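Side-chain contacts in THB11 (PDB 6TD7), which is a truncated hemoglobin that binds heme b, here with cyanide in the heme pocket, and probably binds oxygen: residues S76-I79 with I85-R88; K100-A105 with G117-R122. All coordinates share one frame; numbering follows the deposited sequence.

Contact 1 of 2, residues S76-I79 with I85-R88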
ATOM      1  N   SER A  76      -4.573   2.517  12.726  1.00 17.05           N
ATOM      2  CA  SER A  76      -4.967   1.157  12.390  1.00 16.80           C
ATOM      3  C   SER A  76      -5.495   1.073  10.965  1.00 11.68           C
ATOM      4  O   SER A  76      -6.438   1.780  10.600  1.00 12.49           O
ATOM      5  CB  SER A  76      -6.039   0.684  13.373  1.00 16.74           C
ATOM      6  OG  SER A  76      -6.908  -0.254  12.768  1.00 18.51           O
ATOM      7  N   VAL A  77      -4.902   0.182  10.163  1.00 14.91           N
ATOM      8  CA  VAL A  77      -5.321   0.086   8.769  1.00 11.79           C
ATOM      9  C   VAL A  77      -6.704  -0.545   8.638  1.00 13.71           C
ATOM     10  O   VAL A  77      -7.415  -0.281   7.663  1.00 14.78           O
ATOM     11  CB  VAL A  77      -4.300  -0.695   7.917  1.00 14.35           C
ATOM     12  CG1 VAL A  77      -3.092   0.172   7.618  1.00 20.72           C
ATOM     13  CG2 VAL A  77      -3.905  -2.001   8.603  1.00 16.68           C
ATOM     14  N   ARG A  78      -7.104  -1.409   9.576  1.00 11.62           N
ATOM     15  CA  ARG A  78      -8.471  -1.920   9.531  1.00 11.69           C
ATOM     16  C   ARG A  78      -9.470  -0.778   9.681  1.00 13.72           C
ATOM     17  O   ARG A  78     -10.446  -0.682   8.930  1.00 14.53           O
ATOM     18  CB  ARG A  78      -8.714  -2.969  10.615  1.00 16.26           C
ATOM     19  CG  ARG A  78     -10.171  -3.432  10.666  1.00 16.23           C
ATOM     20  CD  ARG A  78     -10.326  -4.842  11.217  1.00 14.69           C
ATOM     21  NE  ARG A  78     -11.731  -5.234  11.343  1.00 18.13           N
ATOM     22  CZ  ARG A  78     -12.443  -5.841  10.394  1.00 19.28           C
ATOM     23  NH1 ARG A  78     -11.897  -6.133   9.224  1.00 15.76           N
ATOM     24  NH2 ARG A  78     -13.711  -6.157  10.617  1.00 20.85           N
ATOM     25  N   ILE A  79      -9.242   0.092  10.665  1.00 15.55           N
ATOM     26  CA  ILE A  79     -10.131   1.229  10.864  1.00 15.78           C
ATOM     27  C   ILE A  79     -10.197   2.070   9.598  1.00 13.32           C
ATOM     28  O   ILE A  79     -11.277   2.484   9.161  1.00 16.99           O
ATOM     29  CB  ILE A  79      -9.667   2.059  12.076  1.00 18.05           C
ATOM     30  CG1 ILE A  79      -9.877   1.267  13.369  1.00 21.66           C
ATOM     31  CG2 ILE A  79     -10.389   3.397  12.106  1.00 17.31           C
ATOM     32  CD1 ILE A  79     -11.315   0.865  13.634  1.00 29.46           C
ATOM     33  N   ILE A  85     -15.011  -1.722   3.572  1.00 11.04           N
ATOM     34  CA  ILE A  85     -15.288  -3.119   3.902  1.00 10.28           C
ATOM     35  C   ILE A  85     -16.779  -3.316   4.146  1.00 20.72           C
ATOM     36  O   ILE A  85     -17.445  -4.101   3.463  1.00 16.32           O
ATOM     37  CB  ILE A  85     -14.462  -3.568   5.124  1.00 13.93           C
ATOM     38  CG1 ILE A  85     -12.979  -3.666   4.755  1.00 12.45           C
ATOM     39  CG2 ILE A  85     -14.979  -4.912   5.664  1.00 18.31           C
ATOM     40  CD1 ILE A  85     -12.069  -3.973   5.926  1.00 15.64           C
ATOM     41  N   LYS A  86     -17.329  -2.587   5.124  1.00 16.18           N
ATOM     42  CA  LYS A  86     -18.707  -2.818   5.545  1.00 21.71           C
ATOM     43  C   LYS A  86     -19.710  -2.294   4.521  1.00 19.63           C
ATOM     44  O   LYS A  86     -20.775  -2.890   4.327  1.00 22.58           O
ATOM     45  CB  LYS A  86     -18.953  -2.161   6.905  1.00 25.51           C
ATOM     46  CG  LYS A  86     -18.166  -2.782   8.049  1.00 27.65           C
ATOM     47  CD  LYS A  86     -18.752  -4.138   8.435  1.00 46.53           C
ATOM     48  CE  LYS A  86     -17.686  -5.132   8.875  1.00 46.70           C
ATOM     49  NZ  LYS A  86     -17.863  -6.442   8.180  1.00 43.83           N
ATOM     50  N   GLN A  87     -19.397  -1.182   3.866  1.00 16.88           N
ATOM     51  CA  GLN A  87     -20.368  -0.578   2.963  1.00 21.95           C
ATOM     52  C   GLN A  87     -20.264  -1.108   1.540  1.00 26.60           C
ATOM     53  O   GLN A  87     -21.291  -1.222   0.861  1.00 18.65           O
ATOM     54  CB  GLN A  87     -20.210   0.944   2.977  1.00 25.43           C
ATOM     55  CG  GLN A  87     -20.503   1.552   4.340  1.00 30.93           C
ATOM     56  CD  GLN A  87     -20.258   3.046   4.390  1.00 46.09           C
ATOM     57  OE1 GLN A  87     -20.135   3.704   3.356  1.00 35.16           O
ATOM     58  NE2 GLN A  87     -20.182   3.591   5.600  1.00 46.76           N
ATOM     59  N   ARG A  88     -19.064  -1.470   1.080  1.00 19.69           N
ATOM     60  CA  ARG A  88     -18.852  -1.841  -0.313  1.00 20.77           C
ATOM     61  C   ARG A  88     -18.223  -3.213  -0.506  1.00 16.53           C
ATOM     62  O   ARG A  88     -17.982  -3.612  -1.653  1.00 17.10           O
ATOM     63  CB  ARG A  88     -17.979  -0.781  -1.000  1.00 17.58           C
ATOM     64  CG  ARG A  88     -18.364   0.635  -0.618  1.00 24.55           C
ATOM     65  CD  ARG A  88     -17.825   1.656  -1.590  1.00 30.62           C
ATOM     66  NE  ARG A  88     -18.185   3.011  -1.186  1.00 25.98           N
ATOM     67  CZ  ARG A  88     -17.817   4.110  -1.837  1.00 30.12           C
ATOM     68  NH1 ARG A  88     -17.075   4.019  -2.932  1.00 33.95           N
ATOM     69  NH2 ARG A  88     -18.191   5.300  -1.387  1.00 29.83           N
TER
HETATM   70  O   HOH W   1     -15.022  -7.360   8.470  1.00 33.52           O
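A thin contact within a single helix joins Arg78, in the first turn of helix 77-88, to Ile85 and Lys86 in its last turn, partly buried at the margin of the globin domain. Arg78 leans obliquely outward from the helix, with CG anti to the backbone N (chi1 175°) and the chain extended as far as NE, so that its end comes near Ile85 and Lys86. There Arg78 NH1 lies 3.9 Å from Ile85 CD1, the long arginine chain crossing the isoleucine branch at about a right angle. The side chain of Ile85 also touches Ile130 of helix 125-131, so an apolar, branched residue suits the spot. A water links the two basic ends, accepting from Arg78 NH2 at 2.8 Å, in the plane of the guanidinium at its edge, and from Lys86 NZ at 3.0 Å. By lending its oxygen to both cations it probably eases their like charges, since Arg78 NH2 and Lys86 NZ are 4.8 Å apart. This helix is the proximal helix of the globin fold and carries His81, the axial ligand of the heme iron. Arg78 is tied to the C-terminal part by a salt bridge from NE to Asp137 and a hydrogen bond from NH1 to the carbonyl of Ile130. The helix starts at Ser76, the N-cap, whose OG accepts from Ile79 N at 3.2 Å.

Contact 2 of 2, residues K100-A105 with G117-R122; sequences KYFEEA and GEVMRR
The ring of Phe102 is met obliquely from helix 113-123 by two side chains, Val119 and Met120, while Phe31 of helix 21-36 forms an edge-to-face pair with it. Its CE1 lies 4.0 Å from Val119 CG1, and its CD1 is equally far from Met120 SD. The sulfur sits 5.3 Å from the ring centroid, 69° off the ring normal, a Met-aromatic contact well away from the ring axis. Phe102 CG is anti to the backbone N (chi1 -163°), which places the ring where CD1 and CE1 meet Met120 and Val119, whereas Met120 bends at chi2 and chi3 and brings its sulfur round to the ring. A flexible, polarisable thioether suits this place, because the same SD also lies 4.3 Å from Glu103 CB, at the foot of a partly exposed glutamate. Helices 92-108 and 113-123 form the G/H pair, one of the antiparallel helix pairs of the 2-on-2 truncated globin fold, the short segments at 155° with their axes 10.7 Å apart at closest approach. That spacing leaves room for bulky apolar side chains between them: Phe102 and Val119, both buried, also touch Phe65, and the side chain of Phe102 comes within about 6 Å of the heme. Away from the interface, Lys100 NZ donates to Glu104 OE1 at 2.6 Å, a salt bridge across one helical turn, and Glu104 OE2 pairs with Lys34 of helix 21-36.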
ATOM      1  N   LYS A 100      -0.382  -6.611  -5.830  1.00 15.66           N
ATOM      2  CA  LYS A 100       0.136  -6.853  -7.173  1.00 11.89           C
ATOM      3  C   LYS A 100       0.547  -5.545  -7.837  1.00 14.09           C
ATOM      4  O   LYS A 100       1.629  -5.444  -8.429  1.00 10.86           O
ATOM      5  CB  LYS A 100      -0.921  -7.579  -8.013  1.00 11.78           C
ATOM      6  CG  LYS A 100      -0.522  -7.884  -9.463  1.00 18.69           C
ATOM      7  CD  LYS A 100      -1.572  -7.384 -10.465  1.00 36.66           C
ATOM      8  CE  LYS A 100      -1.836  -8.395 -11.579  1.00 38.14           C
ATOM      9  NZ  LYS A 100      -1.672  -7.796 -12.931  1.00 49.62           N
ATOM     10  N   TYR A 101      -0.302  -4.520  -7.736  1.00  9.95           N
ATOM     11  CA  TYR A 101      -0.030  -3.257  -8.410  1.00  8.38           C
ATOM     12  C   TYR A 101       1.142  -2.511  -7.780  1.00 12.75           C
ATOM     13  O   TYR A 101       1.895  -1.834  -8.490  1.00 14.57           O
ATOM     14  CB  TYR A 101      -1.281  -2.383  -8.394  1.00  6.64           C
ATOM     15  CG  TYR A 101      -2.355  -2.837  -9.348  1.00 11.48           C
ATOM     16  CD1 TYR A 101      -2.032  -3.316 -10.609  1.00 15.87           C
ATOM     17  CD2 TYR A 101      -3.693  -2.784  -8.990  1.00  9.10           C
ATOM     18  CE1 TYR A 101      -3.010  -3.725 -11.485  1.00 16.36           C
ATOM     19  CE2 TYR A 101      -4.679  -3.191  -9.861  1.00 16.50           C
ATOM     20  CZ  TYR A 101      -4.332  -3.662 -11.107  1.00 19.97           C
ATOM     21  OH  TYR A 101      -5.305  -4.074 -11.985  1.00 21.71           O
ATOM     22  N   PHE A 102       1.307  -2.606  -6.463  1.00  7.27           N
ATOM     23  CA  PHE A 102       2.469  -1.982  -5.838  1.00  8.52           C
ATOM     24  C   PHE A 102       3.746  -2.666  -6.300  1.00 13.21           C
ATOM     25  O   PHE A 102       4.751  -2.004  -6.587  1.00 13.27           O
ATOM     26  CB  PHE A 102       2.343  -2.041  -4.320  1.00  8.64           C
ATOM     27  CG  PHE A 102       3.256  -1.098  -3.604  1.00 13.79           C
ATOM     28  CD1 PHE A 102       4.551  -1.473  -3.292  1.00 16.88           C
ATOM     29  CD2 PHE A 102       2.820   0.169  -3.249  1.00 13.72           C
ATOM     30  CE1 PHE A 102       5.391  -0.606  -2.638  1.00 10.50           C
ATOM     31  CE2 PHE A 102       3.656   1.040  -2.589  1.00 15.47           C
ATOM     32  CZ  PHE A 102       4.945   0.653  -2.286  1.00 17.64           C
ATOM     33  N   GLU A 103       3.712  -3.996  -6.399  1.00 11.86           N
ATOM     34  CA  GLU A 103       4.855  -4.744  -6.906  1.00 13.14           C
ATOM     35  C   GLU A 103       5.133  -4.417  -8.367  1.00  8.58           C
ATOM     36  O   GLU A 103       6.294  -4.286  -8.774  1.00 12.50           O
ATOM     37  CB  GLU A 103       4.598  -6.241  -6.729  1.00 14.15           C
ATOM     38  CG  GLU A 103       5.710  -7.145  -7.216  1.00 19.79           C
ATOM     39  CD  GLU A 103       5.285  -8.600  -7.259  1.00 30.16           C
ATOM     40  OE1 GLU A 103       6.064  -9.465  -6.808  1.00 30.35           O
ATOM     41  OE2 GLU A 103       4.166  -8.881  -7.738  1.00 33.18           O
ATOM     42  N   GLU A 104       4.078  -4.308  -9.184  1.00  9.49           N
ATOM     43  CA  GLU A 104       4.259  -3.937 -10.584  1.00 13.44           C
ATOM     44  C   GLU A 104       4.906  -2.565 -10.711  1.00 12.70           C
ATOM     45  O   GLU A 104       5.777  -2.352 -11.562  1.00 10.37           O
ATOM     46  CB  GLU A 104       2.913  -3.942 -11.314  1.00 14.29           C
ATOM     47  CG  GLU A 104       2.332  -5.317 -11.567  1.00 17.73           C
ATOM     48  CD  GLU A 104       1.049  -5.280 -12.382  1.00 24.88           C
ATOM     49  OE1 GLU A 104       0.530  -6.369 -12.698  1.00 29.16           O
ATOM     50  OE2 GLU A 104       0.559  -4.175 -12.710  1.00 18.30           O
ATOM     51  N   ALA A 105       4.468  -1.610  -9.884  1.00 12.10           N
ATOM     52  CA  ALA A 105       5.049  -0.275  -9.911  1.00 13.15           C
ATOM     53  C   ALA A 105       6.543  -0.313  -9.613  1.00  9.74           C
ATOM     54  O   ALA A 105       7.333   0.358 -10.285  1.00  9.32           O
ATOM     55  CB  ALA A 105       4.327   0.630  -8.912  1.00  8.45           C
ATOM     56  N   GLY A 117      10.813  -8.172  -3.000  1.00  9.11           N
ATOM     57  CA  GLY A 117      10.390  -9.164  -2.028  1.00 10.19           C
ATOM     58  C   GLY A 117      10.522  -8.662  -0.606  1.00  9.90           C
ATOM     59  O   GLY A 117       9.652  -8.904   0.236  1.00  9.12           O
ATOM     60  N   GLU A 118      11.610  -7.946  -0.318  1.00 11.33           N
ATOM     61  CA  GLU A 118      11.800  -7.363   1.004  1.00  8.62           C
ATOM     62  C   GLU A 118      10.676  -6.395   1.351  1.00  9.40           C
ATOM     63  O   GLU A 118      10.097  -6.461   2.442  1.00 10.08           O
ATOM     64  CB  GLU A 118      13.157  -6.658   1.047  1.00 13.99           C
ATOM     65  CG  GLU A 118      13.497  -5.963   2.351  1.00 21.51           C
ATOM     66  CD  GLU A 118      14.814  -5.220   2.256  1.00 35.40           C
ATOM     67  OE1 GLU A 118      15.573  -5.492   1.302  1.00 24.69           O
ATOM     68  OE2 GLU A 118      15.089  -4.360   3.117  1.00 29.14           O
ATOM     69  N   VAL A 119      10.350  -5.486   0.427  1.00 10.02           N
ATOM     70  CA  VAL A 119       9.270  -4.526   0.647  1.00 10.42           C
ATOM     71  C   VAL A 119       7.931  -5.243   0.787  1.00  8.72           C
ATOM     72  O   VAL A 119       7.141  -4.944   1.691  1.00  9.76           O
ATOM     73  CB  VAL A 119       9.235  -3.496  -0.497  1.00 10.85           C
ATOM     74  CG1 VAL A 119       8.002  -2.600  -0.408  1.00 10.33           C
ATOM     75  CG2 VAL A 119      10.497  -2.665  -0.483  1.00  8.93           C
ATOM     76  N   MET A 120       7.641  -6.186  -0.110  1.00  8.90           N
ATOM     77  CA  MET A 120       6.343  -6.853  -0.039  1.00  7.82           C
ATOM     78  C   MET A 120       6.211  -7.697   1.227  1.00  7.42           C
ATOM     79  O   MET A 120       5.099  -7.849   1.747  1.00  9.07           O
ATOM     80  CB  MET A 120       6.104  -7.714  -1.281  1.00 10.19           C
ATOM     81  CG  MET A 120       6.068  -6.936  -2.592  1.00 15.12           C
ATOM     82  SD  MET A 120       5.142  -5.389  -2.519  1.00 20.67           S
ATOM     83  CE  MET A 120       3.498  -6.014  -2.179  1.00 23.82           C
ATOM     84  N   ARG A 121       7.310  -8.252   1.748  1.00 10.75           N
ATOM     85  CA  ARG A 121       7.219  -8.999   2.998  1.00 11.14           C
ATOM     86  C   ARG A 121       6.872  -8.087   4.169  1.00 10.34           C
ATOM     87  O   ARG A 121       6.180  -8.509   5.100  1.00  9.34           O
ATOM     88  CB  ARG A 121       8.522  -9.749   3.278  1.00 13.08           C
ATOM     89  CG  ARG A 121       8.598 -11.108   2.592  1.00 15.39           C
ATOM     90  CD  ARG A 121       9.812 -11.932   3.043  1.00 16.31           C
ATOM     91  NE  ARG A 121      11.062 -11.238   2.759  1.00 17.27           N
ATOM     92  CZ  ARG A 121      11.721 -11.308   1.606  1.00 21.24           C
ATOM     93  NH1 ARG A 121      11.265 -12.050   0.604  1.00 17.22           N
ATOM     94  NH2 ARG A 121      12.843 -10.622   1.457  1.00 19.97           N
ATOM     95  N   ARG A 122       7.334  -6.835   4.137  1.00  8.37           N
ATOM     96  CA  ARG A 122       6.974  -5.889   5.182  1.00 12.60           C
ATOM     97  C   ARG A 122       5.503  -5.504   5.108  1.00 10.15           C
ATOM     98  O   ARG A 122       4.884  -5.206   6.136  1.00 12.97           O
ATOM     99  CB  ARG A 122       7.829  -4.633   5.063  1.00 18.53           C
ATOM    100  CG  ARG A 122       8.988  -4.575   6.014  1.00 32.53           C
ATOM    101  CD  ARG A 122       9.547  -3.166   6.073  1.00 22.43           C
ATOM    102  NE  ARG A 122       9.729  -2.736   7.452  1.00 23.34           N
ATOM    103  CZ  ARG A 122      10.384  -1.640   7.812  1.00 21.80           C
ATOM    104  NH1 ARG A 122      10.929  -0.853   6.889  1.00 21.33           N
ATOM    105  NH2 ARG A 122      10.498  -1.341   9.100  1.00 18.69           N
TER

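How the contacts relate
Contact 1 and contact 2 lie on opposite sides of the chain's centre, about 22 Å apart between their centres, and do not touch. They share no helix: contact 1 stays within helix 77-88, whereas contact 2 joins the next helix in the chain, 92-108, to helix 113-123. Both are partly buried, but contact 2 lies nearer the middle of the molecule and is apolar, built on aromatic, thioether and branched aliphatic groups, with Glu103 joining only through its aliphatic CB. Contact 1, farther out, is mainly cationic, and its polar ends are bonded to a water and, for Arg78, to acceptors near the C-terminus. The side chain of Ile85 is about 9 Å from the heme, farther than that of Phe102.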